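Local coordinates for blue copper protein (Hyphomicrobium denitrificans, PDB 3EF4) that binds a single copper ion as a type 1 blue copper protein, a pseudoazurin, and probably carries electrons in the periplasm, at residues N15-F19 against M85-V89; L90-P96 against A120-Q124. One frame throughout, in Å; residues are numbered along the deposited sequence. Where two conformers were deposited one is given.

Both contacts draw on strand 88-93, and they follow one another along the chain, contact 1 closing before contact 2 opens, with centres about 18 Å apart. Contact 1 sets residues 15-19, at the start of strand 18-26, beside residues 85-89, where the copper-ligand loop runs into strand 88-93; the two strands are parallel neighbours in the sheet of this cupredoxin fold. Contact 2 lies farther along the same strand, where residues 90-96 meet residues 120-124, the tail that follows helix 109-119. The strand thus follows directly on a copper ligand and, near its end, holds the C-terminal tail.

Contact 1. Residues N15-F19 against M85-V89. With CU (copper (II) ion), chain D.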
loop_
_atom_site.group_PDB
_atom_site.type_symbol
_atom_site.label_atom_id
_atom_site.label_comp_id
_atom_site.label_asym_id
_atom_site.label_seq_id
_atom_site.Cartn_x
_atom_site.Cartn_y
_atom_site.Cartn_z
ATOM N N ASN A 15 9.278 -13.581 4.003
ATOM C CA ASN A 15 8.771 -12.438 4.771
ATOM C C ASN A 15 7.304 -12.663 5.157
ATOM O O ASN A 15 6.529 -13.036 4.268
ATOM C CB ASN A 15 8.966 -11.130 4.013
ATOM C CG ASN A 15 10.396 -10.907 3.503
ATOM O OD1 ASN A 15 11.363 -10.763 4.240
ATOM N ND2 ASN A 15 10.487 -10.857 2.180
ATOM N N THR A 16 6.972 -12.438 6.422
ATOM C CA THR A 16 5.576 -12.599 6.852
ATOM C C THR A 16 4.769 -11.278 6.894
ATOM O O THR A 16 5.251 -10.187 7.124
ATOM C CB THR A 16 5.477 -13.193 8.250
ATOM O OG1 THR A 16 6.171 -12.267 9.122
ATOM C CG2 THR A 16 6.105 -14.582 8.302
ATOM N N MET A 17 3.472 -11.446 6.697
ATOM C CA MET A 17 2.422 -10.431 6.684
ATOM C C MET A 17 2.792 -9.347 5.662
ATOM O O MET A 17 3.208 -8.239 5.961
ATOM C CB MET A 17 2.211 -9.814 8.055
ATOM C CG MET A 17 2.083 -10.842 9.137
ATOM S SD MET A 17 0.700 -11.960 8.795
ATOM C CE MET A 17 0.631 -12.806 10.379
ATOM N N VAL A 18 2.637 -9.743 4.425
ATOM C CA VAL A 18 3.061 -8.906 3.328
ATOM C C VAL A 18 1.997 -8.678 2.288
ATOM O O VAL A 18 1.185 -9.547 1.971
ATOM C CB VAL A 18 4.312 -9.501 2.626
ATOM C CG1 VAL A 18 5.442 -9.654 3.616
ATOM C CG2 VAL A 18 3.995 -10.831 1.997
ATOM N N PHE A 19 2.044 -7.465 1.721
ATOM C CA PHE A 19 1.420 -7.213 0.451
ATOM C C PHE A 19 2.421 -7.532 -0.653
ATOM O O PHE A 19 3.576 -7.103 -0.572
ATOM C CB PHE A 19 1.014 -5.734 0.370
ATOM C CG PHE A 19 -0.155 -5.326 1.212
ATOM C CD1 PHE A 19 -1.461 -5.671 0.931
ATOM C CD2 PHE A 19 0.053 -4.556 2.337
ATOM C CE1 PHE A 19 -2.502 -5.256 1.724
ATOM C CE2 PHE A 19 -0.979 -4.128 3.122
ATOM C CZ PHE A 19 -2.290 -4.482 2.819
ATOM N N MET A 85 3.232 -5.450 12.190
ATOM C CA MET A 85 4.069 -6.531 11.730
ATOM C C MET A 85 4.642 -6.211 10.377
ATOM O O MET A 85 5.256 -7.056 9.751
ATOM C CB MET A 85 3.258 -7.836 11.677
ATOM C CG MET A 85 2.992 -8.439 13.049
ATOM S SD MET A 85 1.810 -9.795 13.205
ATOM C CE MET A 85 0.415 -8.855 13.567
ATOM N N GLY A 86 4.434 -4.992 9.889
ATOM C CA GLY A 86 5.056 -4.647 8.620
ATOM C C GLY A 86 4.163 -4.715 7.409
ATOM O O GLY A 86 4.671 -4.523 6.311
ATOM N N MET A 87 2.854 -4.964 7.546
ATOM C CA MET A 87 2.027 -5.177 6.372
ATOM C C MET A 87 1.494 -3.825 5.858
ATOM O O MET A 87 0.481 -3.304 6.267
ATOM C CB MET A 87 0.899 -6.154 6.683
ATOM C CG MET A 87 0.237 -6.652 5.393
ATOM S SD MET A 87 -0.612 -8.234 5.674
ATOM C CE MET A 87 -1.361 -8.398 4.033
ATOM N N VAL A 88 2.311 -3.260 4.962
ATOM C CA VAL A 88 2.181 -1.944 4.398
ATOM C C VAL A 88 2.506 -1.993 2.914
ATOM O O VAL A 88 3.366 -2.808 2.513
ATOM C CB VAL A 88 3.006 -0.882 5.147
ATOM C CG1 VAL A 88 4.503 -1.151 5.064
ATOM C CG2 VAL A 88 2.712 0.520 4.670
ATOM N N VAL A 89 1.877 -1.190 2.098
ATOM C CA VAL A 89 2.074 -1.144 0.656
ATOM C C VAL A 89 2.039 0.302 0.215
ATOM O O VAL A 89 1.325 1.135 0.774
ATOM C CB VAL A 89 1.018 -2.005 -0.055
ATOM C CG1 VAL A 89 -0.414 -1.562 0.290
ATOM C CG2 VAL A 89 1.212 -2.028 -1.564
HETATM CU CU CU D . -2.620 -8.677 7.119
HETATM O O HOH W 1 6.263 -9.557 10.044
HETATM O O HOH W 2 3.999 -5.567 2.849
#
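Met87 and Val18 pair across two segments that run 22° apart, their CA atoms 4.9 Å from each other, yet no direct hydrogen bond joins the backbones. Two waters bridge instead: water 2 accepts from Phe19 N and donates to Val88 O, while water 1 accepts from Thr16 OG1 and donates to Met85 O, at 2.7 Å, a task suited to the small hydroxyl of Thr16.

Met87 and Phe19 carry most of the contact, with Met17 alongside. The CG of Met87 stands anti to the backbone N (chi1 -166°) and the chain stays extended beyond it, which delivers SD to the copper ion at 2.5 Å. On the way CB passes 3.2 Å from Met17 O. The flexible, apolar thioether serves twice, for its methyl CE sits over the centre of one face of the Phe19 ring, 4.0 Å from the centroid and 8° off the normal, a CH-pi contact; SD lies above that face at a distance, a Met-aromatic contact. On the opposite face Val89 CG1 lies 3.9 Å from the centroid, displaced toward the rim. A flat ring suits the place because a methyl group can lie on each face; the packing is likely to steady the Met87 methyl beside the metal. Nearer the surface, Met17 CG lies against Met85 CB at 4.1 Å. Gly86 takes a backbone turn with positive phi, at which a CB would press on the carbonyl oxygen of Met85.

His41, Cys79 and His82 complete the copper site, and Met17 packs on both histidines. Met87 and Val89 bond through their backbones to Cys79 and to Leu77 of strand 73-78, strand 2-8 touches Phe19 through Val5 and Met7, and Arg114 of helix 109-119 donates to Thr16 O and packs on Val18 and Val88.

Contact 2. Residues L90-P96 against A120-Q124; sequences LVQVGKP and AKVVQ
Gln92 NE2 donates to two carbonyl oxygens at once, Val123 O at 2.9 Å across the contact and Gly94 O at 2.8 Å within its own segment, both close to the plane of the amide. The same amide receives Val123 N on a lone pair of OE1, 2.9 Å away and nearly straight at 170°, so the side chain pairs with both backbone polar groups of Val123 much as a neighbouring strand would. Its extended chain, with CG anti to the backbone N (chi1 180°), carries the amide from the sheet to the tail. Three bonds fix the rotation of the Gln92 amide. With an alanine here, Val123 N and O and Gly94 O would probably lose these mates, and the tail would be likely to shift.

In this cupredoxin fold the strand 88-93 thereby holds an irregular C-terminal tail that follows helix 109-119. The forked Val122 reaches both the strand and the loop after it: CG2 meets Leu90 CD2 at 3.8 Å, and CG1 packs on Pro96 CB at 3.6 Å. The rigid ring of Pro96 also presents CD to Val123 O, 3.7 Å away. Beyond the two segments, Val122 rests on Leu74 of strand 73-78, and Leu90 touches Ile119 of the helix.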
loop_
_atom_site.group_PDB
_atom_site.type_symbol
_atom_site.label_atom_id
_atom_site.label_comp_id
_atom_site.label_asym_id
_atom_site.label_seq_id
_atom_site.Cartn_x
_atom_site.Cartn_y
_atom_site.Cartn_z
ATOM N N LEU A 90 2.795 0.589 -0.841
ATOM C CA LEU A 90 2.936 1.907 -1.399
ATOM C C LEU A 90 2.548 1.849 -2.884
ATOM O O LEU A 90 3.160 1.116 -3.661
ATOM C CB LEU A 90 4.366 2.402 -1.256
ATOM C CG LEU A 90 4.673 3.832 -1.750
ATOM C CD1 LEU A 90 3.841 4.848 -1.009
ATOM C CD2 LEU A 90 6.157 4.164 -1.621
ATOM N N VAL A 91 1.564 2.643 -3.272
ATOM C CA VAL A 91 1.142 2.729 -4.668
ATOM C C VAL A 91 1.549 4.107 -5.174
ATOM O O VAL A 91 1.165 5.123 -4.576
ATOM C CB VAL A 91 -0.365 2.546 -4.829
ATOM C CG1 VAL A 91 -0.794 2.683 -6.273
ATOM C CG2 VAL A 91 -0.789 1.194 -4.282
ATOM N N GLN A 92 2.284 4.149 -6.266
ATOM C CA GLN A 92 2.630 5.404 -6.938
ATOM C C GLN A 92 1.781 5.573 -8.165
ATOM O O GLN A 92 1.808 4.730 -9.064
ATOM C CB GLN A 92 4.078 5.350 -7.372
ATOM C CG GLN A 92 4.477 6.643 -8.086
ATOM C CD GLN A 92 5.964 6.683 -8.433
ATOM O OE1 GLN A 92 6.782 5.910 -7.899
ATOM N NE2 GLN A 92 6.311 7.633 -9.287
ATOM N N VAL A 93 1.047 6.673 -8.198
ATOM C CA VAL A 93 0.242 7.043 -9.341
ATOM C C VAL A 93 0.954 8.167 -10.074
ATOM O O VAL A 93 1.030 9.293 -9.564
ATOM C CB VAL A 93 -1.176 7.485 -8.920
ATOM C CG1 VAL A 93 -2.022 7.800 -10.147
ATOM C CG2 VAL A 93 -1.826 6.440 -8.037
ATOM N N GLY A 94 1.516 7.870 -11.231
ATOM C CA GLY A 94 2.195 8.967 -11.925
ATOM C C GLY A 94 3.331 9.564 -11.153
ATOM O O GLY A 94 4.109 8.843 -10.519
ATOM N N LYS A 95 3.459 10.904 -11.190
ATOM C CA LYS A 95 4.524 11.639 -10.517
ATOM C C LYS A 95 4.413 11.581 -9.000
ATOM O O LYS A 95 3.312 11.753 -8.491
ATOM C CB LYS A 95 4.516 13.076 -11.032
ATOM C CG LYS A 95 5.270 14.116 -10.318
ATOM C CD LYS A 95 6.759 14.316 -10.269
ATOM C CE LYS A 95 7.225 14.739 -8.857
ATOM N NZ LYS A 95 8.654 14.449 -8.599
ATOM N N PRO A 96 5.499 11.313 -8.283
ATOM C CA PRO A 96 5.451 11.185 -6.814
ATOM C C PRO A 96 5.457 12.532 -6.106
ATOM O O PRO A 96 6.400 12.863 -5.386
ATOM C CB PRO A 96 6.731 10.415 -6.493
ATOM C CG PRO A 96 7.691 10.837 -7.570
ATOM C CD PRO A 96 6.834 11.014 -8.807
ATOM N N ALA A 120 12.003 3.614 -1.284
ATOM C CA ALA A 120 13.231 3.585 -2.064
ATOM C C ALA A 120 13.009 3.115 -3.502
ATOM O O ALA A 120 13.856 3.305 -4.373
ATOM C CB ALA A 120 14.273 2.725 -1.400
ATOM N N LYS A 121 11.848 2.539 -3.817
ATOM C CA LYS A 121 11.495 2.089 -5.125
ATOM C C LYS A 121 10.749 3.155 -5.923
ATOM O O LYS A 121 10.472 2.937 -7.117
ATOM C CB LYS A 121 10.653 0.808 -5.054
ATOM C CG LYS A 121 11.445 -0.329 -4.468
ATOM C CD LYS A 121 10.637 -1.602 -4.319
ATOM C CE LYS A 121 11.504 -2.821 -3.933
ATOM N N VAL A 122 10.434 4.269 -5.300
ATOM C CA VAL A 122 9.714 5.346 -6.010
ATOM C C VAL A 122 10.421 5.736 -7.299
ATOM O O VAL A 122 11.638 5.868 -7.324
ATOM C CB VAL A 122 9.479 6.524 -5.069
ATOM C CG1 VAL A 122 9.063 7.790 -5.786
ATOM C CG2 VAL A 122 8.403 6.034 -4.087
ATOM N N VAL A 123 9.624 5.922 -8.362
ATOM C CA VAL A 123 10.240 6.257 -9.647
ATOM C C VAL A 123 10.221 7.757 -9.821
ATOM O O VAL A 123 9.099 8.283 -9.925
ATOM C CB VAL A 123 9.483 5.570 -10.784
ATOM C CG1 VAL A 123 10.130 5.854 -12.137
ATOM C CG2 VAL A 123 9.397 4.057 -10.559
ATOM N N GLN A 124 11.325 8.399 -9.886
ATOM C CA GLN A 124 11.413 9.854 -10.007
ATOM C C GLN A 124 11.909 10.267 -11.391
ATOM O O GLN A 124 11.307 11.125 -12.056
ATOM C CB GLN A 124 12.328 10.437 -8.921
ATOM C CG GLN A 124 11.847 10.171 -7.483
ATOM C CD GLN A 124 12.712 10.872 -6.449
ATOM O OE1 GLN A 124 13.454 10.204 -5.690
ATOM N NE2 GLN A 124 12.623 12.227 -6.418
ATOM O OXT GLN A 124 12.954 9.750 -11.870
#